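Local coordinates for pirin family protein (Acinetobacter baumannii, PDB 6D0P), which probably acts as an iron-dependent quercetin 2,3-dioxygenase of the pirin family, built from two cupin domains and carrying manganese in this crystal, at residues R67-V72 / P265-T270; I74-E79 / E124-W129; L163-G168 / N184-K189. All coordinates share one frame; numbering follows the deposited sequence.

Contact 1: residues R67-V72 / P265-T270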
loop_
_atom_site.group_PDB
_atom_site.type_symbol
_atom_site.label_atom_id
_atom_site.label_comp_id
_atom_site.label_asym_id
_atom_site.label_seq_id
_atom_site.Cartn_x
_atom_site.Cartn_y
_atom_site.Cartn_z
ATOM N N ARG A 67 -7.421 7.882 -11.492
ATOM C CA ARG A 67 -7.313 9.314 -11.398
ATOM C C ARG A 67 -7.541 9.731 -9.948
ATOM O O ARG A 67 -8.453 9.204 -9.288
ATOM C CB ARG A 67 -8.325 10.023 -12.308
ATOM C CG ARG A 67 -8.417 11.532 -12.081
ATOM C CD ARG A 67 -9.446 12.239 -12.961
ATOM N NE ARG A 67 -8.997 12.340 -14.348
ATOM C CZ ARG A 67 -9.699 12.906 -15.325
ATOM N NH1 ARG A 67 -10.925 13.365 -15.087
ATOM N NH2 ARG A 67 -9.167 13.019 -16.530
ATOM N N GLY A 68 -6.709 10.670 -9.477
ATOM C CA GLY A 68 -6.938 11.345 -8.208
ATOM C C GLY A 68 -6.128 10.864 -7.012
ATOM O O GLY A 68 -6.238 11.464 -5.935
ATOM N N PHE A 69 -5.331 9.832 -7.155
ATOM C CA PHE A 69 -4.644 9.285 -6.000
ATOM C C PHE A 69 -3.369 8.585 -6.459
ATOM O O PHE A 69 -2.967 8.697 -7.637
ATOM C CB PHE A 69 -5.601 8.355 -5.235
ATOM C CG PHE A 69 -6.085 7.202 -6.057
ATOM C CD1 PHE A 69 -7.133 7.357 -6.946
ATOM C CD2 PHE A 69 -5.487 5.963 -5.946
ATOM C CE1 PHE A 69 -7.575 6.288 -7.710
ATOM C CE2 PHE A 69 -5.929 4.898 -6.717
ATOM C CZ PHE A 69 -6.960 5.066 -7.600
ATOM N N GLU A 70 -2.712 7.919 -5.515
ATOM C CA GLU A 70 -1.470 7.220 -5.786
ATOM C C GLU A 70 -1.628 5.731 -5.488
ATOM O O GLU A 70 -2.400 5.365 -4.599
ATOM C CB GLU A 70 -0.342 7.759 -4.913
ATOM C CG GLU A 70 -0.226 9.261 -4.929
ATOM C CD GLU A 70 1.037 9.786 -4.270
ATOM O OE1 GLU A 70 1.146 9.686 -3.021
ATOM O OE2 GLU A 70 1.925 10.242 -5.011
ATOM N N THR A 71 -0.919 4.883 -6.243
ATOM C CA THR A 71 -0.891 3.444 -5.959
ATOM C C THR A 71 0.544 3.075 -5.627
ATOM O O THR A 71 1.503 3.493 -6.319
ATOM C CB THR A 71 -1.457 2.557 -7.087
ATOM O OG1 THR A 71 -0.605 2.640 -8.233
ATOM C CG2 THR A 71 -2.863 2.954 -7.478
ATOM N N VAL A 72 0.704 2.336 -4.545
ATOM C CA VAL A 72 2.011 1.914 -4.104
ATOM C C VAL A 72 2.051 0.396 -4.198
ATOM O O VAL A 72 1.248 -0.281 -3.536
ATOM C CB VAL A 72 2.312 2.383 -2.677
ATOM C CG1 VAL A 72 3.726 2.009 -2.263
ATOM C CG2 VAL A 72 2.067 3.880 -2.515
ATOM N N PRO A 265 -11.962 2.912 -10.148
ATOM C CA PRO A 265 -10.572 3.324 -9.945
ATOM C C PRO A 265 -10.367 4.849 -9.932
ATOM O O PRO A 265 -9.248 5.336 -10.171
ATOM C CB PRO A 265 -9.904 2.632 -11.126
ATOM C CG PRO A 265 -10.898 2.815 -12.236
ATOM C CD PRO A 265 -12.256 2.757 -11.569
ATOM N N PHE A 266 -11.427 5.594 -9.651
ATOM C CA PHE A 266 -11.328 7.038 -9.541
ATOM C C PHE A 266 -11.643 7.453 -8.098
ATOM O O PHE A 266 -12.603 6.956 -7.518
ATOM C CB PHE A 266 -12.321 7.730 -10.464
ATOM C CG PHE A 266 -12.302 7.265 -11.898
ATOM C CD1 PHE A 266 -11.145 7.342 -12.645
ATOM C CD2 PHE A 266 -13.470 6.849 -12.518
ATOM C CE1 PHE A 266 -11.137 6.964 -13.976
ATOM C CE2 PHE A 266 -13.456 6.459 -13.848
ATOM C CZ PHE A 266 -12.295 6.537 -14.576
ATOM N N VAL A 267 -10.842 8.347 -7.520
ATOM C CA VAL A 267 -11.143 8.860 -6.193
ATOM C C VAL A 267 -10.907 10.368 -6.237
ATOM O O VAL A 267 -9.749 10.814 -6.392
ATOM C CB VAL A 267 -10.305 8.209 -5.078
ATOM C CG1 VAL A 267 -10.657 8.831 -3.735
ATOM C CG2 VAL A 267 -10.482 6.699 -5.027
HETATM N N MSE A 268 -11.997 11.127 -6.151
HETATM C CA MSE A 268 -11.941 12.572 -6.226
HETATM C C MSE A 268 -12.573 13.152 -4.982
HETATM O O MSE A 268 -12.754 12.428 -3.976
HETATM C CB MSE A 268 -12.646 13.008 -7.527
HETATM C CG MSE A 268 -11.949 12.448 -8.792
HETATM SE SE MSE A 268 -10.169 13.257 -9.033
HETATM C CE MSE A 268 -10.667 15.154 -9.328
ATOM N N ASN A 269 -12.886 14.450 -5.008
ATOM C CA ASN A 269 -13.476 15.107 -3.839
ATOM C C ASN A 269 -14.991 15.280 -4.012
ATOM O O ASN A 269 -15.712 15.379 -2.988
ATOM C CB ASN A 269 -12.832 16.468 -3.548
ATOM C CG ASN A 269 -11.372 16.353 -3.175
ATOM O OD1 ASN A 269 -10.515 16.730 -3.969
ATOM N ND2 ASN A 269 -11.074 15.788 -2.009
ATOM N N THR A 270 -15.475 15.344 -5.257
ATOM C CA THR A 270 -16.898 15.612 -5.502
ATOM C C THR A 270 -17.495 14.647 -6.537
ATOM O O THR A 270 -16.774 14.077 -7.380
ATOM C CB THR A 270 -17.095 17.040 -6.035
ATOM O OG1 THR A 270 -16.589 17.087 -7.373
ATOM C CG2 THR A 270 -16.428 18.088 -5.171
#
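With chi1 at 60°, Phe69 holds its ring between its own backbone N and carbonyl carbon, which turns the ring's edge to the backbone of Pro265 and brings CD1 close to the side chain of Val267. CE1 comes edge-on to within 3.1 Å of Pro265 O, and CD1 lies 3.8 Å from Val267 CB. Met268, a selenomethionine, is folded at chi2 and chi3, and this bend carries SE back over the other segment, 3.8 Å from Gly68 CA and 3.9 Å from Arg67 CG. The backbones meet in a single bridge between Arg67 and Phe266. Val267 N donates to Arg67 O at 3.1 Å, an almost straight bond, whereas the return from Arg67 N to Pro265 O is weak. Gly68 follows with CA against Val267 O, at a positive phi that glycine tolerates best. Lys137 NZ bonds both Gly68 O and Val267 O, while the guanidinium of Arg67 goes to Ala104 O and to Asp280 of helix 271-282. Phe69 also meets the ring of His66, a manganese ligand. Carbonyl oxygens bonded by amide or ammonium groups, with apolar groups around them, imply a buried seam that joins the C-terminal strand to the wall of the N-terminal metal site.

Contact 2: residues I74-E79 / E124-W129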
loop_
_atom_site.group_PDB
_atom_site.type_symbol
_atom_site.label_atom_id
_atom_site.label_comp_id
_atom_site.label_asym_id
_atom_site.label_seq_id
_atom_site.Cartn_x
_atom_site.Cartn_y
_atom_site.Cartn_z
ATOM N N ILE A 74 4.315 -2.941 -3.598
ATOM C CA ILE A 74 5.450 -3.432 -2.838
ATOM C C ILE A 74 5.595 -4.922 -3.142
ATOM O O ILE A 74 4.716 -5.696 -2.792
ATOM C CB ILE A 74 5.215 -3.180 -1.333
ATOM C CG1 ILE A 74 4.885 -1.717 -1.020
ATOM C CG2 ILE A 74 6.387 -3.691 -0.492
ATOM C CD1 ILE A 74 4.421 -1.501 0.427
ATOM N N ALA A 75 6.686 -5.327 -3.799
ATOM C CA ALA A 75 6.873 -6.733 -4.188
ATOM C C ALA A 75 7.629 -7.476 -3.076
ATOM O O ALA A 75 8.732 -7.080 -2.733
ATOM C CB ALA A 75 7.630 -6.817 -5.499
ATOM N N TYR A 76 7.058 -8.560 -2.560
ATOM C CA TYR A 76 7.715 -9.377 -1.514
ATOM C C TYR A 76 8.295 -10.668 -2.116
ATOM O O TYR A 76 9.405 -11.085 -1.764
ATOM C CB TYR A 76 6.748 -9.662 -0.362
ATOM C CG TYR A 76 6.404 -8.443 0.462
ATOM C CD1 TYR A 76 7.389 -7.745 1.148
ATOM C CD2 TYR A 76 5.105 -7.995 0.583
ATOM C CE1 TYR A 76 7.091 -6.622 1.910
ATOM C CE2 TYR A 76 4.789 -6.877 1.338
ATOM C CZ TYR A 76 5.778 -6.200 2.023
ATOM O OH TYR A 76 5.460 -5.099 2.761
ATOM N N GLN A 77 7.534 -11.327 -2.980
ATOM C CA GLN A 77 7.992 -12.543 -3.659
ATOM C C GLN A 77 7.491 -12.446 -5.097
ATOM O O GLN A 77 6.350 -12.041 -5.340
ATOM C CB GLN A 77 7.475 -13.823 -3.004
ATOM C CG GLN A 77 7.900 -14.005 -1.553
ATOM C CD GLN A 77 7.591 -15.388 -1.030
ATOM O OE1 GLN A 77 8.172 -16.385 -1.470
ATOM N NE2 GLN A 77 6.685 -15.460 -0.072
ATOM N N GLY A 78 8.345 -12.787 -6.040
ATOM C CA GLY A 78 7.953 -12.604 -7.436
ATOM C C GLY A 78 8.160 -11.163 -7.891
ATOM O O GLY A 78 8.750 -10.344 -7.165
ATOM N N GLU A 79 7.651 -10.830 -9.083
ATOM C CA GLU A 79 7.928 -9.539 -9.713
ATOM C C GLU A 79 6.714 -9.076 -10.514
ATOM O O GLU A 79 6.016 -9.899 -11.074
ATOM C CB GLU A 79 9.066 -9.634 -10.730
ATOM C CG GLU A 79 10.364 -10.225 -10.224
ATOM C CD GLU A 79 11.525 -10.125 -11.213
ATOM O OE1 GLU A 79 11.271 -9.988 -12.462
ATOM O OE2 GLU A 79 12.709 -10.209 -10.741
ATOM N N GLU A 124 3.940 -12.756 -3.892
ATOM C CA GLU A 124 3.449 -12.092 -2.694
ATOM C C GLU A 124 3.687 -10.597 -2.871
ATOM O O GLU A 124 4.802 -10.191 -3.198
ATOM C CB GLU A 124 4.165 -12.623 -1.445
ATOM C CG GLU A 124 3.667 -11.992 -0.140
ATOM C CD GLU A 124 4.468 -12.378 1.099
ATOM O OE1 GLU A 124 5.625 -12.859 0.923
ATOM O OE2 GLU A 124 3.941 -12.177 2.243
HETATM N N MSE A 125 2.644 -9.796 -2.677
HETATM C CA MSE A 125 2.777 -8.351 -2.822
HETATM C C MSE A 125 1.706 -7.641 -2.069
HETATM O O MSE A 125 0.755 -8.255 -1.620
HETATM C CB MSE A 125 2.762 -7.931 -4.305
HETATM C CG MSE A 125 1.431 -8.103 -5.014
HETATM SE SE MSE A 125 1.240 -6.836 -6.541
HETATM C CE MSE A 125 -0.258 -5.893 -5.694
ATOM N N VAL A 126 1.900 -6.339 -1.896
ATOM C CA VAL A 126 0.905 -5.439 -1.312
ATOM C C VAL A 126 0.680 -4.285 -2.298
ATOM O O VAL A 126 1.672 -3.771 -2.912
ATOM C CB VAL A 126 1.344 -4.884 0.060
ATOM C CG1 VAL A 126 0.596 -3.603 0.423
ATOM C CG2 VAL A 126 1.168 -5.927 1.151
ATOM N N GLN A 127 -0.581 -3.933 -2.513
ATOM C CA GLN A 127 -0.914 -2.695 -3.222
ATOM C C GLN A 127 -1.713 -1.801 -2.263
ATOM O O GLN A 127 -2.740 -2.212 -1.689
ATOM C CB GLN A 127 -1.642 -2.879 -4.561
ATOM C CG GLN A 127 -1.882 -1.520 -5.248
ATOM C CD GLN A 127 -2.255 -1.575 -6.715
ATOM O OE1 GLN A 127 -3.395 -1.258 -7.092
ATOM N NE2 GLN A 127 -1.301 -1.990 -7.552
ATOM N N LEU A 128 -1.182 -0.600 -2.059
ATOM C CA LEU A 128 -1.745 0.401 -1.189
ATOM C C LEU A 128 -2.140 1.632 -2.011
ATOM O O LEU A 128 -1.326 2.148 -2.801
ATOM C CB LEU A 128 -0.671 0.774 -0.159
ATOM C CG LEU A 128 -0.969 1.976 0.738
ATOM C CD1 LEU A 128 -2.021 1.623 1.763
ATOM C CD2 LEU A 128 0.285 2.444 1.457
ATOM N N TRP A 129 -3.361 2.099 -1.857
ATOM C CA TRP A 129 -3.777 3.336 -2.477
ATOM C C TRP A 129 -3.679 4.448 -1.425
ATOM O O TRP A 129 -4.178 4.269 -0.314
ATOM C CB TRP A 129 -5.199 3.234 -2.986
ATOM C CG TRP A 129 -5.423 2.300 -4.131
ATOM C CD1 TRP A 129 -4.571 1.361 -4.652
ATOM C CD2 TRP A 129 -6.661 2.160 -4.841
ATOM N NE1 TRP A 129 -5.179 0.707 -5.687
ATOM C CE2 TRP A 129 -6.461 1.171 -5.826
ATOM C CE3 TRP A 129 -7.887 2.832 -4.791
ATOM C CZ2 TRP A 129 -7.470 0.809 -6.717
ATOM C CZ3 TRP A 129 -8.881 2.484 -5.681
ATOM C CH2 TRP A 129 -8.679 1.471 -6.616
#
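Glu124, Val126 and Tyr76 carry most of this antiparallel strand pairing, which is broken by a classic beta bulge in the N-terminal cupin domain. At the bulge two residues, Tyr76 and Gln77, stand opposite the single Glu124, whose O accepts from Tyr76 N at 2.9 Å and Gln77 N at 3.0 Å. Glu124 N returns a bond to Gln77 O, and beyond the bulge Ile74 and Val126 form a regular hydrogen-bonded pair through both N-H groups. Where the chain turns its corner at Tyr76, the phenol ring lies along the second strand: CB sits against Glu124 OE1, and the ring edge at CE2 meets Val126 CG2 at 3.7 Å. The hydroxyl runs on to Asp187 in the other cupin domain, while Leu249 and Leu211 pack nearby. Glu124 reaches out fully extended, CG anti to the backbone N (chi1 -178°), so that its carboxylate passes CB of Tyr76 and ends beside the amide of Gln77. Its OE2 is taken by Tyr46 OH and Lys247 NZ, which would favour a charged carboxylate. The other oxygen, OE1, accepts from Gln77 NE2 at 3.0 Å with an N-H...O angle of 171°; the donor keeps OE1 in the amide plane but stands 42° above the carboxylate plane.

Contact 3: residues L163-G168 / N184-K189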
loop_
_atom_site.group_PDB
_atom_site.type_symbol
_atom_site.label_atom_id
_atom_site.label_comp_id
_atom_site.label_asym_id
_atom_site.label_seq_id
_atom_site.Cartn_x
_atom_site.Cartn_y
_atom_site.Cartn_z
ATOM N N LEU A 163 12.838 -2.597 9.992
ATOM C CA LEU A 163 11.828 -1.727 9.476
ATOM C C LEU A 163 12.405 -0.974 8.269
ATOM O O LEU A 163 13.520 -0.432 8.345
ATOM C CB LEU A 163 11.422 -0.792 10.617
ATOM C CG LEU A 163 10.339 0.237 10.307
ATOM C CD1 LEU A 163 9.600 0.612 11.576
ATOM C CD2 LEU A 163 10.929 1.470 9.637
ATOM N N ARG A 164 11.665 -0.968 7.162
ATOM C CA ARG A 164 12.060 -0.229 5.965
ATOM C C ARG A 164 11.230 1.051 5.899
ATOM O O ARG A 164 9.984 1.003 6.087
ATOM C CB ARG A 164 11.790 -1.039 4.695
ATOM C CG ARG A 164 12.486 -2.391 4.650
ATOM C CD ARG A 164 12.560 -2.889 3.215
ATOM N NE ARG A 164 11.226 -3.051 2.666
ATOM C CZ ARG A 164 10.973 -3.359 1.398
ATOM N NH1 ARG A 164 9.728 -3.556 1.005
ATOM N NH2 ARG A 164 11.969 -3.500 0.551
ATOM N N VAL A 165 11.893 2.169 5.633
ATOM C CA VAL A 165 11.210 3.447 5.565
ATOM C C VAL A 165 10.862 3.722 4.103
ATOM O O VAL A 165 11.644 4.296 3.344
ATOM C CB VAL A 165 12.058 4.569 6.189
ATOM C CG1 VAL A 165 11.249 5.842 6.352
ATOM C CG2 VAL A 165 12.641 4.150 7.532
ATOM N N ILE A 166 9.689 3.283 3.703
ATOM C CA ILE A 166 9.278 3.448 2.317
ATOM C C ILE A 166 8.929 4.932 2.071
ATOM O O ILE A 166 9.332 5.505 1.066
ATOM C CB ILE A 166 8.147 2.466 1.975
ATOM C CG1 ILE A 166 8.669 1.025 2.007
ATOM C CG2 ILE A 166 7.523 2.795 0.629
ATOM C CD1 ILE A 166 7.583 -0.007 1.933
ATOM N N ALA A 167 8.220 5.533 3.008
ATOM C CA ALA A 167 7.897 6.941 2.978
ATOM C C ALA A 167 7.921 7.495 4.404
ATOM O O ALA A 167 7.592 6.775 5.364
ATOM C CB ALA A 167 6.536 7.166 2.348
ATOM N N GLY A 168 8.207 8.780 4.520
ATOM C CA GLY A 168 8.185 9.452 5.796
ATOM C C GLY A 168 9.556 9.496 6.451
ATOM O O GLY A 168 10.575 9.806 5.831
ATOM N N ASN A 184 3.684 8.406 6.729
ATOM C CA ASN A 184 4.661 7.344 6.903
ATOM C C ASN A 184 4.120 6.038 6.330
ATOM O O ASN A 184 2.947 5.659 6.552
ATOM C CB ASN A 184 4.976 7.066 8.373
ATOM C CG ASN A 184 5.769 8.167 9.027
ATOM O OD1 ASN A 184 6.880 8.464 8.593
ATOM N ND2 ASN A 184 5.228 8.747 10.097
ATOM N N VAL A 185 5.003 5.340 5.634
ATOM C CA VAL A 185 4.736 3.984 5.209
ATOM C C VAL A 185 5.987 3.209 5.581
ATOM O O VAL A 185 7.074 3.453 5.013
ATOM C CB VAL A 185 4.398 3.823 3.715
ATOM C CG1 VAL A 185 4.295 2.349 3.333
ATOM C CG2 VAL A 185 3.108 4.542 3.338
ATOM N N TRP A 186 5.837 2.359 6.588
ATOM C CA TRP A 186 6.935 1.550 7.072
ATOM C C TRP A 186 6.563 0.075 6.931
ATOM O O TRP A 186 5.423 -0.300 7.220
ATOM C CB TRP A 186 7.250 1.851 8.545
ATOM C CG TRP A 186 7.451 3.288 8.893
ATOM C CD1 TRP A 186 7.960 4.275 8.101
ATOM C CD2 TRP A 186 7.222 3.878 10.186
ATOM N NE1 TRP A 186 8.007 5.454 8.798
ATOM C CE2 TRP A 186 7.569 5.238 10.083
ATOM C CE3 TRP A 186 6.702 3.398 11.395
ATOM C CZ2 TRP A 186 7.439 6.120 11.155
ATOM C CZ3 TRP A 186 6.566 4.271 12.459
ATOM C CH2 TRP A 186 6.938 5.612 12.336
ATOM N N ASP A 187 7.483 -0.774 6.495
ATOM C CA ASP A 187 7.154 -2.209 6.473
ATOM C C ASP A 187 8.290 -2.970 7.155
ATOM O O ASP A 187 9.368 -2.434 7.400
ATOM C CB ASP A 187 6.815 -2.711 5.064
ATOM C CG ASP A 187 7.986 -3.045 4.168
ATOM O OD1 ASP A 187 9.114 -2.734 4.554
ATOM O OD2 ASP A 187 7.750 -3.630 3.082
ATOM N N GLY A 188 8.096 -4.229 7.426
ATOM C CA GLY A 188 9.212 -4.954 8.007
ATOM C C GLY A 188 8.796 -6.255 8.652
ATOM O O GLY A 188 7.722 -6.806 8.355
ATOM N N LYS A 189 9.710 -6.741 9.492
ATOM C CA LYS A 189 9.554 -7.988 10.159
ATOM C C LYS A 189 9.952 -7.826 11.627
ATOM O O LYS A 189 11.002 -7.245 11.944
ATOM C CB LYS A 189 10.429 -9.049 9.481
ATOM C CG LYS A 189 10.413 -10.423 10.128
ATOM C CD LYS A 189 11.465 -11.326 9.516
ATOM C CE LYS A 189 11.544 -12.686 10.168
ATOM N NZ LYS A 189 12.773 -13.394 9.740
#
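Arg164 and Asp187 form the dense part of this contact, a side-on salt bridge laid over a hydrogen-bonded pair of antiparallel strands. NE reaches OD1 at 2.9 Å on its syn lone pair, and NH1 reaches OD2 at 2.9 Å on the syn side. The guanidinium and carboxylate planes are only 14° apart, so two nearly straight bonds hold both groups flat. Asp187 comes alongside the guanidinium edge because its chi1 of 82° sets CG between its backbone N and carbonyl carbon; OD1 then also sits 3.2 Å from Arg164 CB. In the backbone beside the ion pair, Arg164 N donates to Asp187 O at 2.7 Å and Arg164 O takes Asp187 N in return. OD2 also accepts from Tyr76 OH, and NH2 donates to Gly95 O, so each side of the ion pair has a further partner. Ile166 CD1 closes against the carboxylate carbon at 3.8 Å. On the other face, Leu163 CD2 rests on CB of Trp186 and Val165 CG1 runs beside its indole, while CB of Asn184 lies over the rim of one indole face. The pairing is looser towards the ends. At Gly168 the touch is mainly CA against Asn184 OD1, 3.2 Å away; that oxygen accepts from Glu169 N and, weakly and at a bent angle, from Trp186 NE1. At the partly exposed opposite end, Gly188 brings only backbone to Leu163, and the extended chain of Lys189 leads away from the contact. Between the salt-bridged pair and the Gly168 end the chain turns a corner at Ile166, and Val185 is matched by two residues, Ile166 and Ala167: a classic beta bulge in an antiparallel sheet of the C-terminal half of this bicupin, beside its interface with the N-terminal cupin domain.

Overall arrangement
Followed from the N terminus, the chain reaches its first contact segments on strand 69-75, which serves two contacts: 67-72 begins contact 1, and 74-79 begins contact 2. Contact 2 closes early, when strand 121-131 returns as its neighbour in the N-terminal cupin sheet. Contact 3 then opens and closes a short loop between 163-168 and 184-189, in series with contact 2. Contact 1 closes last, at 265-270, enclosing both and bringing the C-terminal region back to the N-terminal domain. Contacts 1 and 2 touch where Phe69 packs on Trp129 and Val72 pairs with Leu128. Contacts 2 and 3 meet across the domain interface, where Ile74 packs on Ile166. Contacts 1 and 3 stand about 22 Å apart between centres, without touching.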